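Local coordinates for beta-hexosaminidase (Neisseria gonorrhoeae, PDB 6JTJ), which probably cleaves terminal beta-1,4-linked N-acetylglucosamine from peptide-linked peptidoglycan fragments during cell wall recycling, as a family 3 glycoside hydrolase of the NagZ subfamily, at residues R180-N185 and R191-L196; I246-G251 and I285-V290. All blocks are in the same frame, centred on the assembly; numbering follows the deposited sequence.

The two contacts illustrate how the outer helices of a TIM-barrel-like glycoside hydrolase are tied to the loops around them. Contact 1 comes first along the chain and is complete before contact 2 begins; their centres lie about 16 Å apart. In contact 1 the loop that carries Arg180 to the sugar packs on helix 186-202, and in contact 2 the end of helix 242-249 meets the turn between helix 274-284 and strand 290-295. The two helices also touch directly: Leu194 and Ala193 of helix 186-202 rest on Met247, and Leu194 reaches Ile246 and Glu250. Helix 242-249 thus relates the contacts, with Met247 facing helix 186-202 and the next residue, Ser248, facing 285-290.

Contact 1 (R180-N185 and R191-L196); sequences RSFHRN and RLALAL. With NAG (2-acetamido-2-deoxy-beta-D-glucopyranose), chain I.
With chi1 at -75°, the Phe182 side chain has CG anti to the carbonyl carbon, and its ring lies against helix 186-202; Leu192, with a similar first torsion of -66°, presents CB to that ring. The pair joins a loop of the TIM-barrel-like domain to the helix that follows it. Leu192 CB sits over one face of the Phe182 ring, 3.9 Å from its centroid and shifted toward the rim, a CH-pi contact whose shortest approach is 3.6 Å, from Leu192 CB to Phe182 CD1. Further round the ring, Phe182 CE2 lies 3.9 Å from Ala193 CA, so the aromatic group rests partly on the helix backbone. Leu196 CD2 stands at the ring edge, near its plane, 4.4 Å from Phe182 CZ. Met124 and Leu127 of helix 124-134 also touch Phe182, burying it between two helices.

The rest of the loop is held by polar bonds. Ser181 OG bonds to the carbonyl O of Asp168, and His183 uses both ring nitrogens: NE2 meets Asp132, while ND1 receives Asn185 N at 3.0 Å, almost in the ring plane. Asn185 in turn caps the helix start through Glu187 N.

Two residues before Phe182, Arg180, a predicted substrate-binding residue, turns to the bound N-acetylglucosamine, which is also hydrogen-bonded to Asp105, Lys210 and His211, and to Asp221 O of the second subunit. Glu107, salt-bridged to NE, and Val176 O, bonded to NH1, fix the guanidinium. Its fit against the acetyl methyl is doubtful; Arg180 NH2 donates a weak, bent bond of 3.0 Å to the sugar's O3.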
loop_
_atom_site.group_PDB
_atom_site.type_symbol
_atom_site.label_atom_id
_atom_site.label_comp_id
_atom_site.label_asym_id
_atom_site.label_seq_id
_atom_site.Cartn_x
_atom_site.Cartn_y
_atom_site.Cartn_z
ATOM N N ARG C 180 0.787 2.534 -10.149
ATOM C CA ARG C 180 -0.479 3.231 -10.325
ATOM C C ARG C 180 -0.284 4.656 -10.845
ATOM O O ARG C 180 -1.252 5.274 -11.299
ATOM C CB ARG C 180 -1.243 3.280 -9.034
ATOM C CG ARG C 180 -1.665 1.894 -8.526
ATOM C CD ARG C 180 -1.981 1.949 -7.055
ATOM N NE ARG C 180 -3.174 2.745 -6.819
ATOM C CZ ARG C 180 -3.538 3.214 -5.634
ATOM N NH1 ARG C 180 -2.768 2.996 -4.581
ATOM N NH2 ARG C 180 -4.666 3.909 -5.506
ATOM N N SER C 181 0.943 5.168 -10.751
ATOM C CA SER C 181 1.272 6.481 -11.275
ATOM C C SER C 181 1.657 6.372 -12.757
ATOM O O SER C 181 2.326 5.417 -13.164
ATOM C CB SER C 181 2.419 7.084 -10.478
ATOM O OG SER C 181 2.983 8.188 -11.128
ATOM N N PHE C 182 1.213 7.354 -13.554
ATOM C CA PHE C 182 1.525 7.388 -14.977
ATOM C C PHE C 182 3.027 7.480 -15.227
ATOM O O PHE C 182 3.540 6.798 -16.096
ATOM C CB PHE C 182 0.908 8.608 -15.661
ATOM C CG PHE C 182 -0.571 8.521 -15.896
ATOM C CD1 PHE C 182 -1.099 7.709 -16.884
ATOM C CD2 PHE C 182 -1.449 9.282 -15.135
ATOM C CE1 PHE C 182 -2.462 7.652 -17.111
ATOM C CE2 PHE C 182 -2.802 9.232 -15.368
ATOM C CZ PHE C 182 -3.317 8.411 -16.348
ATOM N N HIS C 183 3.711 8.326 -14.466
ATOM C CA HIS C 183 5.041 8.787 -14.843
ATOM C C HIS C 183 5.662 9.646 -13.730
ATOM O O HIS C 183 4.960 10.135 -12.843
ATOM C CB HIS C 183 4.905 9.622 -16.139
ATOM C CG HIS C 183 6.146 9.679 -16.969
ATOM N ND1 HIS C 183 7.132 10.613 -16.770
ATOM C CD2 HIS C 183 6.534 8.944 -18.039
ATOM C CE1 HIS C 183 8.089 10.437 -17.661
ATOM N NE2 HIS C 183 7.753 9.424 -18.438
ATOM N N ARG C 184 6.978 9.823 -13.776
ATOM C CA ARG C 184 7.686 10.718 -12.859
ATOM C C ARG C 184 7.422 12.202 -13.140
ATOM O O ARG C 184 7.395 13.022 -12.238
ATOM C CB ARG C 184 9.193 10.466 -12.980
ATOM C CG ARG C 184 10.049 11.312 -12.058
ATOM C CD ARG C 184 11.542 11.149 -12.341
ATOM N NE ARG C 184 12.338 11.928 -11.375
ATOM C CZ ARG C 184 12.715 11.512 -10.156
ATOM N NH1 ARG C 184 12.393 10.297 -9.711
ATOM N NH2 ARG C 184 13.431 12.323 -9.373
ATOM N N ASN C 185 7.189 12.523 -14.398
ATOM C CA ASN C 185 7.267 13.888 -14.883
ATOM C C ASN C 185 5.884 14.517 -14.849
ATOM O O ASN C 185 4.970 14.011 -15.475
ATOM C CB ASN C 185 7.815 13.902 -16.326
ATOM C CG ASN C 185 8.091 15.316 -16.841
ATOM O OD1 ASN C 185 7.209 16.172 -16.867
ATOM N ND2 ASN C 185 9.313 15.562 -17.243
ATOM N N ARG C 191 -0.740 15.386 -19.006
ATOM C CA ARG C 191 -1.249 15.129 -20.354
ATOM C C ARG C 191 -1.879 13.744 -20.497
ATOM O O ARG C 191 -2.928 13.604 -21.132
ATOM C CB ARG C 191 -0.149 15.374 -21.398
ATOM C CG ARG C 191 0.336 16.859 -21.397
ATOM C CD ARG C 191 -0.204 17.610 -22.603
ATOM N NE ARG C 191 -1.641 17.550 -22.834
ATOM C CZ ARG C 191 -2.557 18.474 -22.521
ATOM N NH1 ARG C 191 -2.248 19.572 -21.848
ATOM N NH2 ARG C 191 -3.822 18.268 -22.895
ATOM N N LEU C 192 -1.283 12.715 -19.889
ATOM C CA LEU C 192 -1.905 11.392 -19.949
ATOM C C LEU C 192 -3.226 11.387 -19.207
ATOM O O LEU C 192 -4.203 10.774 -19.641
ATOM C CB LEU C 192 -0.957 10.326 -19.391
ATOM C CG LEU C 192 0.294 10.145 -20.263
ATOM C CD1 LEU C 192 1.380 9.373 -19.526
ATOM C CD2 LEU C 192 -0.093 9.433 -21.555
ATOM N N ALA C 193 -3.264 12.086 -18.079
ATOM C CA ALA C 193 -4.495 12.166 -17.293
ATOM C C ALA C 193 -5.609 12.842 -18.099
ATOM O O ALA C 193 -6.734 12.365 -18.117
ATOM C CB ALA C 193 -4.227 12.929 -15.992
ATOM N N LEU C 194 -5.295 13.963 -18.735
ATOM C CA LEU C 194 -6.279 14.677 -19.554
ATOM C C LEU C 194 -6.818 13.830 -20.696
ATOM O O LEU C 194 -8.022 13.816 -20.974
ATOM C CB LEU C 194 -5.673 15.965 -20.111
ATOM C CG LEU C 194 -5.409 17.071 -19.097
ATOM C CD1 LEU C 194 -4.498 18.140 -19.699
ATOM C CD2 LEU C 194 -6.715 17.697 -18.626
ATOM N N ALA C 195 -5.936 13.047 -21.310
ATOM C CA ALA C 195 -6.353 12.120 -22.368
ATOM C C ALA C 195 -7.215 11.005 -21.826
ATOM O O ALA C 195 -8.210 10.581 -22.459
ATOM C CB ALA C 195 -5.127 11.539 -23.066
ATOM N N LEU C 196 -6.838 10.471 -20.666
ATOM C CA LEU C 196 -7.680 9.442 -20.050
ATOM C C LEU C 196 -9.051 10.036 -19.758
ATOM O O LEU C 196 -10.076 9.385 -19.975
ATOM C CB LEU C 196 -7.048 8.930 -18.747
ATOM C CG LEU C 196 -7.807 7.752 -18.113
ATOM C CD1 LEU C 196 -7.284 6.415 -18.615
ATOM C CD2 LEU C 196 -7.689 7.800 -16.603
HETATM C C1 NAG I . -7.902 4.821 -0.402
HETATM C C2 NAG I . -7.030 4.672 -1.658
HETATM C C3 NAG I . -7.680 5.362 -2.833
HETATM C C4 NAG I . -9.132 4.916 -2.994
HETATM C C5 NAG I . -9.936 5.203 -1.742
HETATM C C6 NAG I . -11.336 4.587 -1.833
HETATM C C7 NAG I . -4.536 4.719 -1.845
HETATM C C8 NAG I . -4.615 3.380 -2.449
HETATM N N2 NAG I . -5.716 5.242 -1.493
HETATM O O1 NAG I . -7.595 3.807 0.536
HETATM O O3 NAG I . -6.922 5.091 -3.990
HETATM O O4 NAG I . -9.740 5.520 -4.108
HETATM O O5 NAG I . -9.286 4.611 -0.637
HETATM O O6 NAG I . -11.318 3.171 -1.919
HETATM O O7 NAG I . -3.434 5.262 -1.657
#

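Contact 2 (I246-G251 and I285-V290)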
loop_
_atom_site.group_PDB
_atom_site.type_symbol
_atom_site.label_atom_id
_atom_site.label_comp_id
_atom_site.label_asym_id
_atom_site.label_seq_id
_atom_site.Cartn_x
_atom_site.Cartn_y
_atom_site.Cartn_z
ATOM N N ILE C 246 -4.248 21.554 -13.473
ATOM C CA ILE C 246 -4.608 21.424 -14.871
ATOM C C ILE C 246 -5.900 20.607 -15.011
ATOM O O ILE C 246 -6.790 20.971 -15.786
ATOM C CB ILE C 246 -3.440 20.797 -15.656
ATOM C CG1 ILE C 246 -2.245 21.771 -15.658
ATOM C CG2 ILE C 246 -3.858 20.470 -17.074
ATOM C CD1 ILE C 246 -0.908 21.176 -16.120
ATOM N N MET C 247 -5.999 19.496 -14.282
ATOM C CA MET C 247 -7.222 18.673 -14.327
ATOM C C MET C 247 -8.435 19.434 -13.804
ATOM O O MET C 247 -9.525 19.336 -14.373
ATOM C CB MET C 247 -7.024 17.400 -13.547
ATOM C CG MET C 247 -6.113 16.414 -14.249
ATOM S SD MET C 247 -6.981 15.558 -15.567
ATOM C CE MET C 247 -7.941 14.365 -14.655
ATOM N N SER C 248 -8.233 20.210 -12.741
ATOM C CA SER C 248 -9.273 21.061 -12.210
ATOM C C SER C 248 -9.777 22.012 -13.295
ATOM O O SER C 248 -10.966 22.107 -13.537
ATOM C CB SER C 248 -8.756 21.861 -11.010
ATOM O OG SER C 248 -9.778 22.690 -10.483
ATOM N N ARG C 249 -8.853 22.706 -13.947
ATOM C CA ARG C 249 -9.197 23.632 -15.025
ATOM C C ARG C 249 -9.987 22.956 -16.117
ATOM O O ARG C 249 -10.912 23.532 -16.653
ATOM C CB ARG C 249 -7.944 24.217 -15.654
ATOM C CG ARG C 249 -8.122 25.654 -16.091
ATOM C CD ARG C 249 -7.373 25.986 -17.371
ATOM N NE ARG C 249 -5.976 25.556 -17.357
ATOM C CZ ARG C 249 -5.405 24.706 -18.219
ATOM N NH1 ARG C 249 -6.091 24.140 -19.209
ATOM N NH2 ARG C 249 -4.111 24.411 -18.081
ATOM N N GLU C 250 -9.643 21.708 -16.423
ATOM C CA GLU C 250 -10.293 20.971 -17.498
ATOM C C GLU C 250 -11.485 20.131 -17.089
ATOM O O GLU C 250 -11.875 19.213 -17.819
ATOM C CB GLU C 250 -9.259 20.099 -18.212
ATOM C CG GLU C 250 -8.142 20.913 -18.859
ATOM C CD GLU C 250 -8.653 21.851 -19.929
ATOM O OE1 GLU C 250 -9.486 21.402 -20.746
ATOM O OE2 GLU C 250 -8.256 23.040 -19.919
ATOM N N GLY C 251 -12.081 20.416 -15.932
ATOM C CA GLY C 251 -13.398 19.830 -15.601
ATOM C C GLY C 251 -13.431 18.579 -14.727
ATOM O O GLY C 251 -14.456 17.914 -14.635
ATOM N N ILE C 285 -6.630 27.294 -6.231
ATOM C CA ILE C 285 -6.748 26.513 -7.453
ATOM C C ILE C 285 -8.081 26.758 -8.174
ATOM O O ILE C 285 -8.162 26.606 -9.395
ATOM C CB ILE C 285 -6.511 25.002 -7.182
ATOM C CG1 ILE C 285 -5.055 24.797 -6.773
ATOM C CG2 ILE C 285 -6.846 24.141 -8.398
ATOM C CD1 ILE C 285 -4.744 23.450 -6.178
ATOM N N GLY C 286 -9.122 27.105 -7.431
ATOM C CA GLY C 286 -10.435 27.377 -8.029
ATOM C C GLY C 286 -11.282 26.147 -8.280
ATOM O O GLY C 286 -12.232 26.191 -9.060
ATOM N N PHE C 287 -10.962 25.042 -7.609
ATOM C CA PHE C 287 -11.683 23.790 -7.826
ATOM C C PHE C 287 -13.111 23.889 -7.284
ATOM O O PHE C 287 -13.320 24.249 -6.132
ATOM C CB PHE C 287 -10.915 22.631 -7.149
ATOM C CG PHE C 287 -11.589 21.302 -7.262
ATOM C CD1 PHE C 287 -11.766 20.694 -8.500
ATOM C CD2 PHE C 287 -12.048 20.641 -6.130
ATOM C CE1 PHE C 287 -12.372 19.435 -8.597
ATOM C CE2 PHE C 287 -12.648 19.392 -6.219
ATOM C CZ PHE C 287 -12.828 18.798 -7.456
ATOM N N LYS C 288 -14.078 23.516 -8.102
ATOM C CA LYS C 288 -15.483 23.567 -7.715
ATOM C C LYS C 288 -16.163 22.221 -7.553
ATOM O O LYS C 288 -17.357 22.164 -7.288
ATOM C CB LYS C 288 -16.264 24.394 -8.749
ATOM C CG LYS C 288 -15.676 25.788 -8.966
ATOM C CD LYS C 288 -16.758 26.728 -9.429
ATOM C CE LYS C 288 -16.210 28.083 -9.827
ATOM N NZ LYS C 288 -15.294 28.593 -8.770
ATOM N N GLY C 289 -15.422 21.130 -7.711
ATOM C CA GLY C 289 -16.017 19.813 -7.639
ATOM C C GLY C 289 -16.083 19.244 -6.239
ATOM O O GLY C 289 -15.951 19.950 -5.250
ATOM N N VAL C 290 -16.300 17.935 -6.173
ATOM C CA VAL C 290 -16.396 17.216 -4.900
ATOM C C VAL C 290 -15.024 17.026 -4.272
ATOM O O VAL C 290 -14.060 16.619 -4.937
ATOM C CB VAL C 290 -17.000 15.809 -5.093
ATOM C CG1 VAL C 290 -16.802 14.935 -3.856
ATOM C CG2 VAL C 290 -18.458 15.924 -5.463
HETATM O O HOH W 1 -9.347 25.076 -11.310
#
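A Schellman motif closes helix 242-249 beside the turn that leads from helix 274-284 into barrel strand 290-295, and Ser248, in the last turn of that helix, makes the contact. Its OG, anti to the backbone N (chi1 -180°), extends toward Phe287 and meets the ring at its edge, near the ring plane, 3.4 Å from CD1 of Phe287. The same oxygen is 3.4 Å from Phe287 CA, so it lies against both the backbone and the ring. Alongside, Ile285 CG2 packs 4.0 Å from Ser248 CB and adds an apolar flank.

Phe287 is held from its own side as well: the backbone N of Gly289 lies 3.4 Å above the ring plane, over its centre, and Leu281 of helix 274-284 touches the side chain. Gly251 is the C-prime residue of the Schellman motif, with positive phi (97°), where a side chain would crowd the carbonyl O of the residue before; its N bonds to Ser248 O, while Met252 N reaches back to Met247 O.

The polar link between the two segments is a water. It is 2.6 Å from Ser248 OG and donates a hydrogen bond of 2.7 Å to the carbonyl O of Ile285.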